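Local coordinates for protein endo-beta-mannanase (PDB 4QP0) that probably hydrolyses internal beta-1,4-mannosidic linkages in mannans, galactomannans and glucomannans as a secreted fungal enzyme of glycoside hydrolase family 5, at residues K162-A173 with I206-V217. Numbering follows the deposited sequence.
Sequences KDDPTIFGWEIA and IKSIDSNHLVAV
The imidazole of His213 carries the CG2 methyl of Ile167 over one face, 4.1 Å from the ring centroid, and has Asp164 O at its edge, in the ring plane. His213 NE2 donates to Asp164 O over 2.8 Å; Ile167 N reaches the same oxygen from the opposite face of the carbonyl plane and closes a type I turn. Phe4 meets the His213 ring edge-to-face. The Ile167 methyl also lies over the rim of the Trp170 indole, whose edge is met by the carboxylate of Asp210. Trp170 NE1 gives Asp210 OD2 a nearly straight bond of 2.9 Å, in the indole plane but from above the carboxylate, the two planes standing 78° apart. Asp210 follows helix 192-209 with its carboxylate swung to the side away from its own N (chi1 -178°), and OD1 accepts from the backbone N of Asn212 and of His213, an Asx turn and Asx motif. The loops entering strands 167-171 and 214-216 meet here, and the Trp170 indole reaches back to them; the strands are adjacent and parallel in the TIM barrel and are linked through helix 192-209 in a beta-alpha-beta crossover. Trp170 N to Leu214 O and Ala216 N to Trp170 O, both 2.9 Å, set the pairing, which Ile172 N continues to Ala216 O. Between sheet and helix, Ile206 CG2 packs 3.9 Å from Trp170 CD1. On the other face Glu171, whose OE1 is salt-bridged to Arg53, brings OE2 near Ala216 CB. In the loops before the strands, Asn212 ND2 grips Lys162 O at 2.8 Å and Asp163 OD1 only weakly.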
loop_
_atom_site.group_PDB
_atom_site.type_symbol
_atom_site.label_atom_id
_atom_site.label_comp_id
_atom_site.label_asym_id
_atom_site.label_seq_id
_atom_site.Cartn_x
_atom_site.Cartn_y
_atom_site.Cartn_z
ATOM N N LYS A 162 -10.078 4.049 -13.598
ATOM C CA LYS A 162 -10.163 5.425 -13.126
ATOM C C LYS A 162 -11.588 5.897 -12.782
ATOM O O LYS A 162 -11.762 6.872 -12.052
ATOM C CB LYS A 162 -9.514 6.375 -14.130
ATOM C CG LYS A 162 -10.183 6.421 -15.488
ATOM C CD LYS A 162 -9.339 7.230 -16.460
ATOM C CE LYS A 162 -10.100 7.506 -17.747
ATOM N NZ LYS A 162 -9.261 8.178 -18.788
ATOM N N ASP A 163 -12.599 5.217 -13.314
ATOM C CA ASP A 163 -13.983 5.594 -13.042
ATOM C C ASP A 163 -14.652 4.633 -12.057
ATOM O O ASP A 163 -15.841 4.762 -11.780
ATOM C CB ASP A 163 -14.790 5.685 -14.339
ATOM C CG ASP A 163 -14.257 6.753 -15.290
ATOM O OD1 ASP A 163 -13.842 7.841 -14.830
ATOM O OD2 ASP A 163 -14.263 6.501 -16.512
ATOM N N ASP A 164 -13.878 3.696 -11.513
ATOM C CA ASP A 164 -14.433 2.656 -10.652
ATOM C C ASP A 164 -14.458 2.997 -9.148
ATOM O O ASP A 164 -13.421 2.973 -8.495
ATOM C CB ASP A 164 -13.712 1.325 -10.885
ATOM C CG ASP A 164 -14.602 0.134 -10.602
ATOM O OD1 ASP A 164 -15.470 0.238 -9.709
ATOM O OD2 ASP A 164 -14.448 -0.902 -11.283
ATOM N N PRO A 165 -15.652 3.284 -8.599
ATOM C CA PRO A 165 -15.895 3.557 -7.164
ATOM C C PRO A 165 -15.460 2.443 -6.217
ATOM O O PRO A 165 -15.306 2.688 -5.015
ATOM C CB PRO A 165 -17.416 3.699 -7.089
ATOM C CG PRO A 165 -17.920 2.942 -8.274
ATOM C CD PRO A 165 -16.917 3.263 -9.350
ATOM N N THR A 166 -15.265 1.240 -6.750
ATOM C CA THR A 166 -14.782 0.103 -5.964
ATOM C C THR A 166 -13.332 0.291 -5.508
ATOM O O THR A 166 -12.933 -0.210 -4.452
ATOM C CB THR A 166 -14.896 -1.208 -6.761
ATOM O OG1 THR A 166 -16.189 -1.288 -7.382
ATOM C CG2 THR A 166 -14.689 -2.391 -5.851
ATOM N N ILE A 167 -12.554 1.008 -6.314
ATOM C CA ILE A 167 -11.179 1.343 -5.982
ATOM C C ILE A 167 -11.156 2.497 -4.983
ATOM O O ILE A 167 -11.741 3.561 -5.231
ATOM C CB ILE A 167 -10.366 1.707 -7.252
ATOM C CG1 ILE A 167 -10.214 0.481 -8.151
ATOM C CG2 ILE A 167 -8.989 2.244 -6.888
ATOM C CD1 ILE A 167 -9.844 0.816 -9.577
ATOM N N PHE A 168 -10.475 2.264 -3.858
ATOM C CA PHE A 168 -10.290 3.251 -2.792
ATOM C C PHE A 168 -9.358 4.353 -3.267
ATOM O O PHE A 168 -9.673 5.540 -3.142
ATOM C CB PHE A 168 -9.689 2.571 -1.567
ATOM C CG PHE A 168 -9.615 3.439 -0.341
ATOM C CD1 PHE A 168 -10.498 3.242 0.714
ATOM C CD2 PHE A 168 -8.625 4.417 -0.211
ATOM C CE1 PHE A 168 -10.429 4.022 1.858
ATOM C CE2 PHE A 168 -8.552 5.198 0.933
ATOM C CZ PHE A 168 -9.454 4.996 1.970
ATOM N N GLY A 169 -8.203 3.959 -3.799
ATOM C CA GLY A 169 -7.227 4.925 -4.255
ATOM C C GLY A 169 -5.972 4.242 -4.727
ATOM O O GLY A 169 -5.782 3.053 -4.485
ATOM N N TRP A 170 -5.124 5.010 -5.405
ATOM C CA TRP A 170 -3.833 4.533 -5.921
ATOM C C TRP A 170 -2.667 4.808 -5.011
ATOM O O TRP A 170 -2.574 5.877 -4.412
ATOM C CB TRP A 170 -3.544 5.188 -7.263
ATOM C CG TRP A 170 -4.660 5.006 -8.247
ATOM C CD1 TRP A 170 -5.538 5.970 -8.718
ATOM C CD2 TRP A 170 -5.071 3.753 -8.895
ATOM N NE1 TRP A 170 -6.440 5.421 -9.600
ATOM C CE2 TRP A 170 -6.215 4.092 -9.752
ATOM C CE3 TRP A 170 -4.617 2.437 -8.862
ATOM C CZ2 TRP A 170 -6.860 3.139 -10.532
ATOM C CZ3 TRP A 170 -5.269 1.485 -9.658
ATOM C CH2 TRP A 170 -6.364 1.827 -10.471
ATOM N N GLU A 171 -1.750 3.850 -4.917
ATOM C CA GLU A 171 -0.482 4.080 -4.248
ATOM C C GLU A 171 0.641 3.948 -5.254
ATOM O O GLU A 171 0.689 2.977 -6.018
ATOM C CB GLU A 171 -0.276 3.091 -3.107
ATOM C CG GLU A 171 -1.385 3.104 -2.075
ATOM C CD GLU A 171 -0.922 2.604 -0.729
ATOM O OE1 GLU A 171 -0.261 1.537 -0.669
ATOM O OE2 GLU A 171 -1.214 3.295 0.269
ATOM N N ILE A 172 1.540 4.929 -5.241
ATOM C CA ILE A 172 2.672 5.004 -6.181
ATOM C C ILE A 172 3.565 3.756 -6.143
ATOM O O ILE A 172 3.747 3.083 -7.160
ATOM C CB ILE A 172 3.536 6.264 -5.924
ATOM C CG1 ILE A 172 2.732 7.537 -6.220
ATOM C CG2 ILE A 172 4.820 6.212 -6.750
ATOM C CD1 ILE A 172 3.333 8.807 -5.649
ATOM N N ALA A 173 4.118 3.464 -4.966
ATOM C CA ALA A 173 5.005 2.330 -4.780
ATOM C C ALA A 173 4.991 1.849 -3.337
ATOM O O ALA A 173 4.710 2.614 -2.418
ATOM C CB ALA A 173 6.420 2.697 -5.191
ATOM N N ILE A 206 -0.617 10.784 -12.015
ATOM C CA ILE A 206 -1.848 10.057 -11.678
ATOM C C ILE A 206 -3.036 11.022 -11.639
ATOM O O ILE A 206 -4.079 10.738 -12.232
ATOM C CB ILE A 206 -1.734 9.259 -10.350
ATOM C CG1 ILE A 206 -0.711 8.129 -10.492
ATOM C CG2 ILE A 206 -3.090 8.693 -9.924
ATOM C CD1 ILE A 206 -0.351 7.452 -9.186
ATOM N N LYS A 207 -2.873 12.168 -10.984
ATOM C CA LYS A 207 -3.964 13.140 -10.879
ATOM C C LYS A 207 -4.465 13.700 -12.220
ATOM O O LYS A 207 -5.658 13.983 -12.363
ATOM C CB LYS A 207 -3.599 14.276 -9.917
ATOM C CG LYS A 207 -3.629 13.882 -8.442
ATOM C CD LYS A 207 -5.042 13.602 -7.936
ATOM C CE LYS A 207 -5.028 13.362 -6.436
ATOM N NZ LYS A 207 -6.388 13.441 -5.848
ATOM N N SER A 208 -3.566 13.844 -13.197
ATOM C CA SER A 208 -3.932 14.363 -14.520
ATOM C C SER A 208 -4.810 13.401 -15.326
ATOM O O SER A 208 -5.683 13.842 -16.069
ATOM C CB SER A 208 -2.687 14.792 -15.326
ATOM O OG SER A 208 -1.953 13.679 -15.814
ATOM N N ILE A 209 -4.589 12.094 -15.183
ATOM C CA ILE A 209 -5.499 11.096 -15.767
ATOM C C ILE A 209 -6.752 10.870 -14.900
ATOM O O ILE A 209 -7.881 10.892 -15.394
ATOM C CB ILE A 209 -4.799 9.739 -16.007
ATOM C CG1 ILE A 209 -3.554 9.900 -16.904
ATOM C CG2 ILE A 209 -5.778 8.719 -16.575
ATOM C CD1 ILE A 209 -3.839 9.993 -18.392
ATOM N N ASP A 210 -6.547 10.657 -13.608
ATOM C CA ASP A 210 -7.638 10.237 -12.723
ATOM C C ASP A 210 -7.998 11.331 -11.720
ATOM O O ASP A 210 -7.253 11.599 -10.773
ATOM C CB ASP A 210 -7.254 8.936 -12.009
ATOM C CG ASP A 210 -8.362 8.393 -11.095
ATOM O OD1 ASP A 210 -9.242 9.144 -10.618
ATOM O OD2 ASP A 210 -8.326 7.180 -10.826
ATOM N N SER A 211 -9.151 11.953 -11.929
ATOM C CA SER A 211 -9.618 12.998 -11.025
ATOM C C SER A 211 -10.671 12.487 -10.029
ATOM O O SER A 211 -11.250 13.270 -9.280
ATOM C CB SER A 211 -10.172 14.174 -11.828
ATOM O OG SER A 211 -11.193 13.726 -12.708
ATOM N N ASN A 212 -10.924 11.185 -10.020
ATOM C CA ASN A 212 -11.933 10.631 -9.109
ATOM C C ASN A 212 -11.317 10.077 -7.839
ATOM O O ASN A 212 -11.894 10.189 -6.767
ATOM C CB ASN A 212 -12.779 9.547 -9.799
ATOM C CG ASN A 212 -13.395 10.025 -11.109
ATOM O OD1 ASN A 212 -13.852 11.160 -11.220
ATOM N ND2 ASN A 212 -13.407 9.152 -12.107
ATOM N N HIS A 213 -10.128 9.497 -7.971
ATOM C CA HIS A 213 -9.531 8.708 -6.908
ATOM C C HIS A 213 -8.545 9.447 -6.064
ATOM O O HIS A 213 -7.949 10.442 -6.489
ATOM C CB HIS A 213 -8.865 7.464 -7.482
ATOM C CG HIS A 213 -9.834 6.444 -8.005
ATOM N ND1 HIS A 213 -9.928 6.142 -9.312
ATOM C CD2 HIS A 213 -10.770 5.652 -7.344
ATOM C CE1 HIS A 213 -10.869 5.199 -9.484
ATOM N NE2 HIS A 213 -11.388 4.903 -8.279
ATOM N N LEU A 214 -8.364 8.939 -4.848
ATOM C CA LEU A 214 -7.330 9.422 -3.951
ATOM C C LEU A 214 -5.982 8.849 -4.356
ATOM O O LEU A 214 -5.900 7.802 -5.012
ATOM C CB LEU A 214 -7.647 9.054 -2.498
ATOM C CG LEU A 214 -9.007 9.483 -1.954
ATOM C CD1 LEU A 214 -9.120 9.058 -0.502
ATOM C CD2 LEU A 214 -9.221 10.985 -2.086
ATOM N N VAL A 215 -4.926 9.548 -3.965
ATOM C CA VAL A 215 -3.574 9.090 -4.239
ATOM C C VAL A 215 -2.769 9.189 -2.950
ATOM O O VAL A 215 -2.893 10.168 -2.216
ATOM C CB VAL A 215 -2.907 9.908 -5.376
ATOM C CG1 VAL A 215 -1.531 9.351 -5.730
ATOM C CG2 VAL A 215 -3.795 9.900 -6.604
ATOM N N ALA A 216 -1.975 8.154 -2.679
ATOM C CA ALA A 216 -0.988 8.168 -1.601
ATOM C C ALA A 216 0.324 7.573 -2.102
ATOM O O ALA A 216 0.429 7.209 -3.273
ATOM C CB ALA A 216 -1.501 7.410 -0.392
ATOM N N VAL A 217 1.329 7.487 -1.236
ATOM C CA VAL A 217 2.600 6.893 -1.645
ATOM C C VAL A 217 2.611 5.398 -1.385
ATOM O O VAL A 217 2.915 4.622 -2.290
ATOM C CB VAL A 217 3.812 7.571 -0.972
ATOM C CG1 VAL A 217 5.110 6.864 -1.345
ATOM C CG2 VAL A 217 3.869 9.031 -1.371
HETATM O O HOH W 1 -11.244 7.335 -3.941
#